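Local atomic coordinates of glutathione-independent glyoxalase DJ-1 (Schizosaccharomyces pombe, PDB entry 4QYT), a protein that converts methylglyoxal to D-lactate in a single step without glutathione and helps protect the cell against reactive oxygen species. Residues P33-R45 with E54-S66. Sequence-based numbering, arbitrary orientation. Where two conformers were deposited one is given.
Sequences PIDSVYVGENKDR and EMYANRSYKEIPS. With EDO (1,2-ethanediol), chain E.
Val37 pairs with Arg59 and Tyr38 with Ser60, joining the edge strand 59-60 to strand 34-39 in parallel: Arg59 N donates to Ser36 O, Tyr38 N donates to Arg59 O at 2.8 Å, and Tyr61 N returns a bond to Tyr38 O. Where the strand begins, side chains add to this pairing. Asn58 OD1 accepts from Ser36 N (2.9 Å, 169°), while Ser36 OG, set between its own backbone N and carbonyl carbon (chi1 56°), accepts from Asn58 N at 2.8 Å. Val39 CG2 lies over one face of the Tyr61 ring, 4.2 Å from its centroid in a CH-pi contact, Val37 CG1 packs against Tyr61 CB, and Phe94 stacks edge-to-face with the same ring. An alanine in place of Tyr61 would probably leave Val39 without its aromatic cover and Phe94 without its edge-to-face partner. Ala57 CB meets Tyr38 CB at 3.6 Å. Arg45 grips Ala57 twice: its carbonyl O accepts from Ala57 N, and in the conformer given its NE, with the acceptor in the guanidinium plane, donates to Ala57 O at 2.9 Å.

The second shell holds these groups in place. Glu63 OE1 forms a salt bridge with Arg59 NE (2.8 Å), and its OE2 accepts from Ser60 N; Tyr38 OH, bonded to Asp13, accepts from Asn42 N and steadies the turn leading to Arg45. Strand 54-56 pairs with 46-48 in a separate small sheet that runs on into the second subunit. Reciprocal Ser36-Asn58 bonds and the double grip of Arg45 on Ala57 thus supply main-chain partners just ahead of the short edge strand, supplementing its few backbone bonds.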
loop_
_atom_site.group_PDB
_atom_site.type_symbol
_atom_site.label_atom_id
_atom_site.label_comp_id
_atom_site.label_asym_id
_atom_site.label_seq_id
_atom_site.Cartn_x
_atom_site.Cartn_y
_atom_site.Cartn_z
ATOM N N PRO A 33 -6.131 0.836 -17.554
ATOM C CA PRO A 33 -6.961 1.862 -16.919
ATOM C C PRO A 33 -7.636 1.394 -15.642
ATOM O O PRO A 33 -8.209 0.301 -15.625
ATOM C CB PRO A 33 -7.980 2.213 -18.000
ATOM C CG PRO A 33 -7.301 1.876 -19.270
ATOM C CD PRO A 33 -6.465 0.680 -18.988
ATOM N N ILE A 34 -7.608 2.252 -14.625
ATOM C CA ILE A 34 -8.200 1.947 -13.329
ATOM C C ILE A 34 -8.751 3.221 -12.727
ATOM O O ILE A 34 -8.061 4.247 -12.723
ATOM C CB ILE A 34 -7.199 1.221 -12.391
ATOM C CG1 ILE A 34 -7.860 0.805 -11.088
ATOM C CG2 ILE A 34 -5.922 2.024 -12.149
ATOM C CD1 ILE A 34 -7.053 -0.212 -10.310
ATOM N N ASP A 35 -9.987 3.125 -12.221
ATOM C CA ASP A 35 -10.628 4.209 -11.487
ATOM C C ASP A 35 -10.883 3.744 -10.060
ATOM O O ASP A 35 -11.288 2.606 -9.867
ATOM C CB ASP A 35 -12.015 4.568 -12.064
ATOM C CG ASP A 35 -12.008 5.220 -13.427
ATOM O OD1 ASP A 35 -11.016 5.894 -13.769
ATOM O OD2 ASP A 35 -13.029 5.085 -14.119
ATOM N N SER A 36 -10.774 4.663 -9.107
ATOM C CA SER A 36 -11.325 4.433 -7.781
ATOM C C SER A 36 -12.733 4.981 -7.754
ATOM O O SER A 36 -13.003 6.086 -8.237
ATOM C CB SER A 36 -10.456 5.068 -6.699
ATOM O OG SER A 36 -10.281 6.455 -6.949
ATOM N N VAL A 37 -13.641 4.163 -7.223
ATOM C CA VAL A 37 -15.078 4.466 -7.212
ATOM C C VAL A 37 -15.573 4.406 -5.783
ATOM O O VAL A 37 -15.598 3.333 -5.158
ATOM C CB VAL A 37 -15.856 3.512 -8.138
ATOM C CG1 VAL A 37 -17.335 3.805 -8.061
ATOM C CG2 VAL A 37 -15.355 3.598 -9.591
ATOM N N TYR A 38 -15.933 5.585 -5.258
ATOM C CA TYR A 38 -16.274 5.777 -3.857
ATOM C C TYR A 38 -17.750 5.505 -3.613
ATOM O O TYR A 38 -18.628 6.021 -4.328
ATOM C CB TYR A 38 -15.927 7.218 -3.480
ATOM C CG TYR A 38 -16.430 7.703 -2.140
ATOM C CD1 TYR A 38 -15.987 7.121 -0.947
ATOM C CD2 TYR A 38 -17.261 8.799 -2.050
ATOM C CE1 TYR A 38 -16.359 7.638 0.302
ATOM C CE2 TYR A 38 -17.650 9.290 -0.818
ATOM C CZ TYR A 38 -17.175 8.741 0.364
ATOM O OH TYR A 38 -17.628 9.273 1.550
ATOM N N VAL A 39 -18.002 4.786 -2.525
ATOM C CA VAL A 39 -19.315 4.557 -2.000
ATOM C C VAL A 39 -19.344 5.203 -0.617
ATOM O O VAL A 39 -18.742 4.721 0.334
ATOM C CB VAL A 39 -19.597 3.055 -1.879
ATOM C CG1 VAL A 39 -20.952 2.777 -1.230
ATOM C CG2 VAL A 39 -19.485 2.387 -3.234
ATOM N N GLY A 40 -20.089 6.302 -0.491
ATOM C CA GLY A 40 -20.147 7.005 0.779
ATOM C C GLY A 40 -20.895 8.314 0.703
ATOM O O GLY A 40 -21.422 8.666 -0.353
ATOM N N GLU A 41 -20.831 9.071 1.793
ATOM C CA GLU A 41 -21.612 10.293 1.958
ATOM C C GLU A 41 -20.886 11.542 1.482
ATOM O O GLU A 41 -21.519 12.580 1.345
ATOM C CB GLU A 41 -22.095 10.458 3.410
ATOM C CG GLU A 41 -23.085 9.378 3.808
ATOM C CD GLU A 41 -24.208 9.226 2.791
ATOM O OE1 GLU A 41 -24.853 10.251 2.465
ATOM O OE2 GLU A 41 -24.440 8.092 2.309
ATOM N N ASN A 42 -19.560 11.514 1.441
ATOM C CA ASN A 42 -18.816 12.720 1.166
ATOM C C ASN A 42 -19.055 13.213 -0.273
ATOM O O ASN A 42 -18.566 12.640 -1.237
ATOM C CB ASN A 42 -17.316 12.504 1.449
ATOM C CG ASN A 42 -16.534 13.793 1.343
ATOM O OD1 ASN A 42 -16.266 14.281 0.241
ATOM N ND2 ASN A 42 -16.315 14.434 2.479
ATOM N N LYS A 43 -19.500 14.451 -0.403
ATOM C CA LYS A 43 -19.872 14.961 -1.719
ATOM C C LYS A 43 -18.691 15.380 -2.592
ATOM O O LYS A 43 -18.852 15.654 -3.772
ATOM C CB LYS A 43 -20.833 16.132 -1.560
ATOM C CG LYS A 43 -22.138 15.742 -0.883
ATOM C CD LYS A 43 -22.787 14.520 -1.527
ATOM C CE LYS A 43 -24.084 14.122 -0.826
ATOM N NZ LYS A 43 -25.213 13.851 -1.767
ATOM N N ASP A 44 -17.510 15.443 -1.996
ATOM C CA ASP A 44 -16.308 15.896 -2.691
ATOM C C ASP A 44 -15.403 14.726 -3.085
ATOM O O ASP A 44 -14.304 14.939 -3.574
ATOM C CB ASP A 44 -15.531 16.891 -1.812
ATOM C CG ASP A 44 -16.339 18.120 -1.479
ATOM O OD1 ASP A 44 -17.096 18.577 -2.367
ATOM O OD2 ASP A 44 -16.402 18.463 -0.281
ATOM N N ARG A 45 -15.880 13.522 -2.777
ATOM C CA ARG A 45 -15.159 12.274 -3.009
ATOM C C ARG A 45 -13.896 12.200 -2.186
ATOM O O ARG A 45 -12.898 11.625 -2.620
ATOM C CB ARG A 45 -14.814 12.097 -4.478
ATOM C CG ARG A 45 -16.014 12.268 -5.392
ATOM C CD ARG A 45 -15.631 11.937 -6.816
ATOM N NE ARG A 45 -14.398 12.614 -7.205
ATOM C CZ ARG A 45 -14.358 13.847 -7.680
ATOM N NH1 ARG A 45 -15.468 14.550 -7.737
ATOM N NH2 ARG A 45 -13.199 14.413 -7.970
ATOM N N GLU A 54 -6.394 10.610 4.181
ATOM C CA GLU A 54 -7.456 11.278 3.442
ATOM C C GLU A 54 -7.067 11.414 1.985
ATOM O O GLU A 54 -6.059 12.041 1.648
ATOM C CB GLU A 54 -7.748 12.631 4.074
ATOM C CG GLU A 54 -8.210 12.479 5.509
ATOM C CD GLU A 54 -8.581 13.738 6.205
ATOM O OE1 GLU A 54 -8.897 14.707 5.531
ATOM O OE2 GLU A 54 -8.815 13.636 7.417
ATOM N N MET A 55 -7.835 10.696 1.141
ATOM C CA MET A 55 -7.575 10.479 -0.314
ATOM C C MET A 55 -8.808 10.892 -1.151
ATOM O O MET A 55 -9.876 10.379 -0.807
ATOM C CB MET A 55 -7.282 8.981 -0.589
ATOM C CG MET A 55 -7.080 8.589 -2.045
ATOM S SD MET A 55 -6.717 6.816 -2.211
ATOM C CE MET A 55 -8.381 6.284 -2.033
ATOM N N TYR A 56 -8.639 11.523 -2.341
ATOM C CA TYR A 56 -9.746 11.722 -3.314
ATOM C C TYR A 56 -9.930 10.527 -4.201
ATOM O O TYR A 56 -9.026 10.061 -4.872
ATOM C CB TYR A 56 -9.506 12.909 -4.246
ATOM C CG TYR A 56 -9.681 14.226 -3.564
ATOM C CD1 TYR A 56 -10.946 14.743 -3.307
ATOM C CD2 TYR A 56 -8.576 14.961 -3.173
ATOM C CE1 TYR A 56 -11.076 15.940 -2.638
ATOM C CE2 TYR A 56 -8.710 16.201 -2.597
ATOM C CZ TYR A 56 -9.959 16.686 -2.322
ATOM O OH TYR A 56 -10.111 17.851 -1.617
ATOM N N ALA A 57 -11.151 10.036 -4.221
ATOM C CA ALA A 57 -11.478 9.022 -5.200
ATOM C C ALA A 57 -11.694 9.691 -6.543
ATOM O O ALA A 57 -12.114 10.843 -6.629
ATOM C CB ALA A 57 -12.698 8.257 -4.785
ATOM N N ASN A 58 -11.510 8.930 -7.618
ATOM C CA ASN A 58 -11.763 9.476 -8.952
ATOM C C ASN A 58 -13.225 9.752 -9.246
ATOM O O ASN A 58 -13.547 10.684 -9.976
ATOM C CB ASN A 58 -11.276 8.485 -10.028
ATOM C CG ASN A 58 -9.801 8.216 -10.021
ATOM O OD1 ASN A 58 -9.389 7.083 -10.044
ATOM N ND2 ASN A 58 -8.993 9.253 -9.938
ATOM N N ARG A 59 -14.085 8.865 -8.757
ATOM C CA ARG A 59 -15.516 8.862 -9.045
ATOM C C ARG A 59 -16.295 8.561 -7.783
ATOM O O ARG A 59 -15.784 7.907 -6.875
ATOM C CB ARG A 59 -15.883 7.828 -10.114
ATOM C CG ARG A 59 -15.078 7.933 -11.391
ATOM C CD ARG A 59 -15.636 7.017 -12.470
ATOM N NE ARG A 59 -16.952 7.467 -12.901
ATOM C CZ ARG A 59 -17.686 6.890 -13.827
ATOM N NH1 ARG A 59 -17.393 5.689 -14.250
ATOM N NH2 ARG A 59 -18.739 7.533 -14.301
ATOM N N SER A 60 -17.560 8.977 -7.783
ATOM C CA SER A 60 -18.563 8.424 -6.904
ATOM C C SER A 60 -19.373 7.377 -7.652
ATOM O O SER A 60 -19.709 7.561 -8.812
ATOM C CB SER A 60 -19.512 9.523 -6.437
ATOM O OG SER A 60 -20.639 8.949 -5.801
ATOM N N TYR A 61 -19.783 6.316 -6.961
ATOM C CA TYR A 61 -20.636 5.316 -7.580
ATOM C C TYR A 61 -21.960 5.911 -8.046
ATOM O O TYR A 61 -22.601 5.353 -8.932
ATOM C CB TYR A 61 -20.884 4.105 -6.698
ATOM C CG TYR A 61 -21.961 4.233 -5.663
ATOM C CD1 TYR A 61 -21.920 5.156 -4.649
ATOM C CD2 TYR A 61 -23.021 3.347 -5.647
ATOM C CE1 TYR A 61 -22.885 5.213 -3.665
ATOM C CE2 TYR A 61 -23.988 3.383 -4.659
ATOM C CZ TYR A 61 -23.934 4.347 -3.684
ATOM O OH TYR A 61 -24.894 4.388 -2.684
ATOM N N LYS A 62 -22.367 7.040 -7.472
ATOM C CA LYS A 62 -23.621 7.664 -7.851
ATOM C C LYS A 62 -23.612 8.175 -9.280
ATOM O O LYS A 62 -24.656 8.471 -9.859
ATOM C CB LYS A 62 -23.985 8.771 -6.876
ATOM C CG LYS A 62 -24.209 8.281 -5.452
ATOM C CD LYS A 62 -24.711 9.327 -4.477
ATOM C CE LYS A 62 -24.739 8.739 -3.065
ATOM N NZ LYS A 62 -24.897 9.739 -1.984
ATOM N N GLU A 63 -22.420 8.260 -9.862
ATOM C CA GLU A 63 -22.248 8.622 -11.270
ATOM C C GLU A 63 -22.685 7.534 -12.232
ATOM O O GLU A 63 -22.776 7.775 -13.451
ATOM C CB GLU A 63 -20.797 8.957 -11.599
ATOM C CG GLU A 63 -20.255 10.158 -10.858
ATOM C CD GLU A 63 -18.759 10.275 -10.955
ATOM O OE1 GLU A 63 -18.174 9.874 -11.990
ATOM O OE2 GLU A 63 -18.141 10.775 -9.982
ATOM N N ILE A 64 -22.858 6.313 -11.750
ATOM C CA ILE A 64 -23.063 5.144 -12.585
ATOM C C ILE A 64 -24.487 4.672 -12.365
ATOM O O ILE A 64 -24.829 4.328 -11.251
ATOM C CB ILE A 64 -22.046 4.038 -12.251
ATOM C CG1 ILE A 64 -20.613 4.572 -12.367
ATOM C CG2 ILE A 64 -22.266 2.856 -13.178
ATOM C CD1 ILE A 64 -19.567 3.666 -11.734
ATOM N N PRO A 65 -25.359 4.718 -13.402
ATOM C CA PRO A 65 -26.793 4.646 -13.119
ATOM C C PRO A 65 -27.293 3.278 -12.757
ATOM O O PRO A 65 -28.403 3.171 -12.237
ATOM C CB PRO A 65 -27.427 5.194 -14.389
ATOM C CG PRO A 65 -26.414 4.935 -15.467
ATOM C CD PRO A 65 -25.103 5.210 -14.772
ATOM N N SER A 66 -26.561 2.215 -13.064
ATOM C CA SER A 66 -27.005 0.852 -12.751
ATOM C C SER A 66 -25.802 -0.090 -12.841
ATOM O O SER A 66 -24.779 0.249 -13.393
ATOM C CB SER A 66 -28.074 0.378 -13.761
ATOM O OG SER A 66 -27.456 0.130 -15.009
HETATM C C1 EDO E . -7.251 9.082 -6.935
HETATM O O1 EDO E . -6.789 9.739 -5.805
HETATM C C2 EDO E . -7.281 7.538 -6.975
HETATM O O2 EDO E . -8.023 7.112 -5.917
HETATM O O HOH W 1 -20.791 7.758 -2.986
#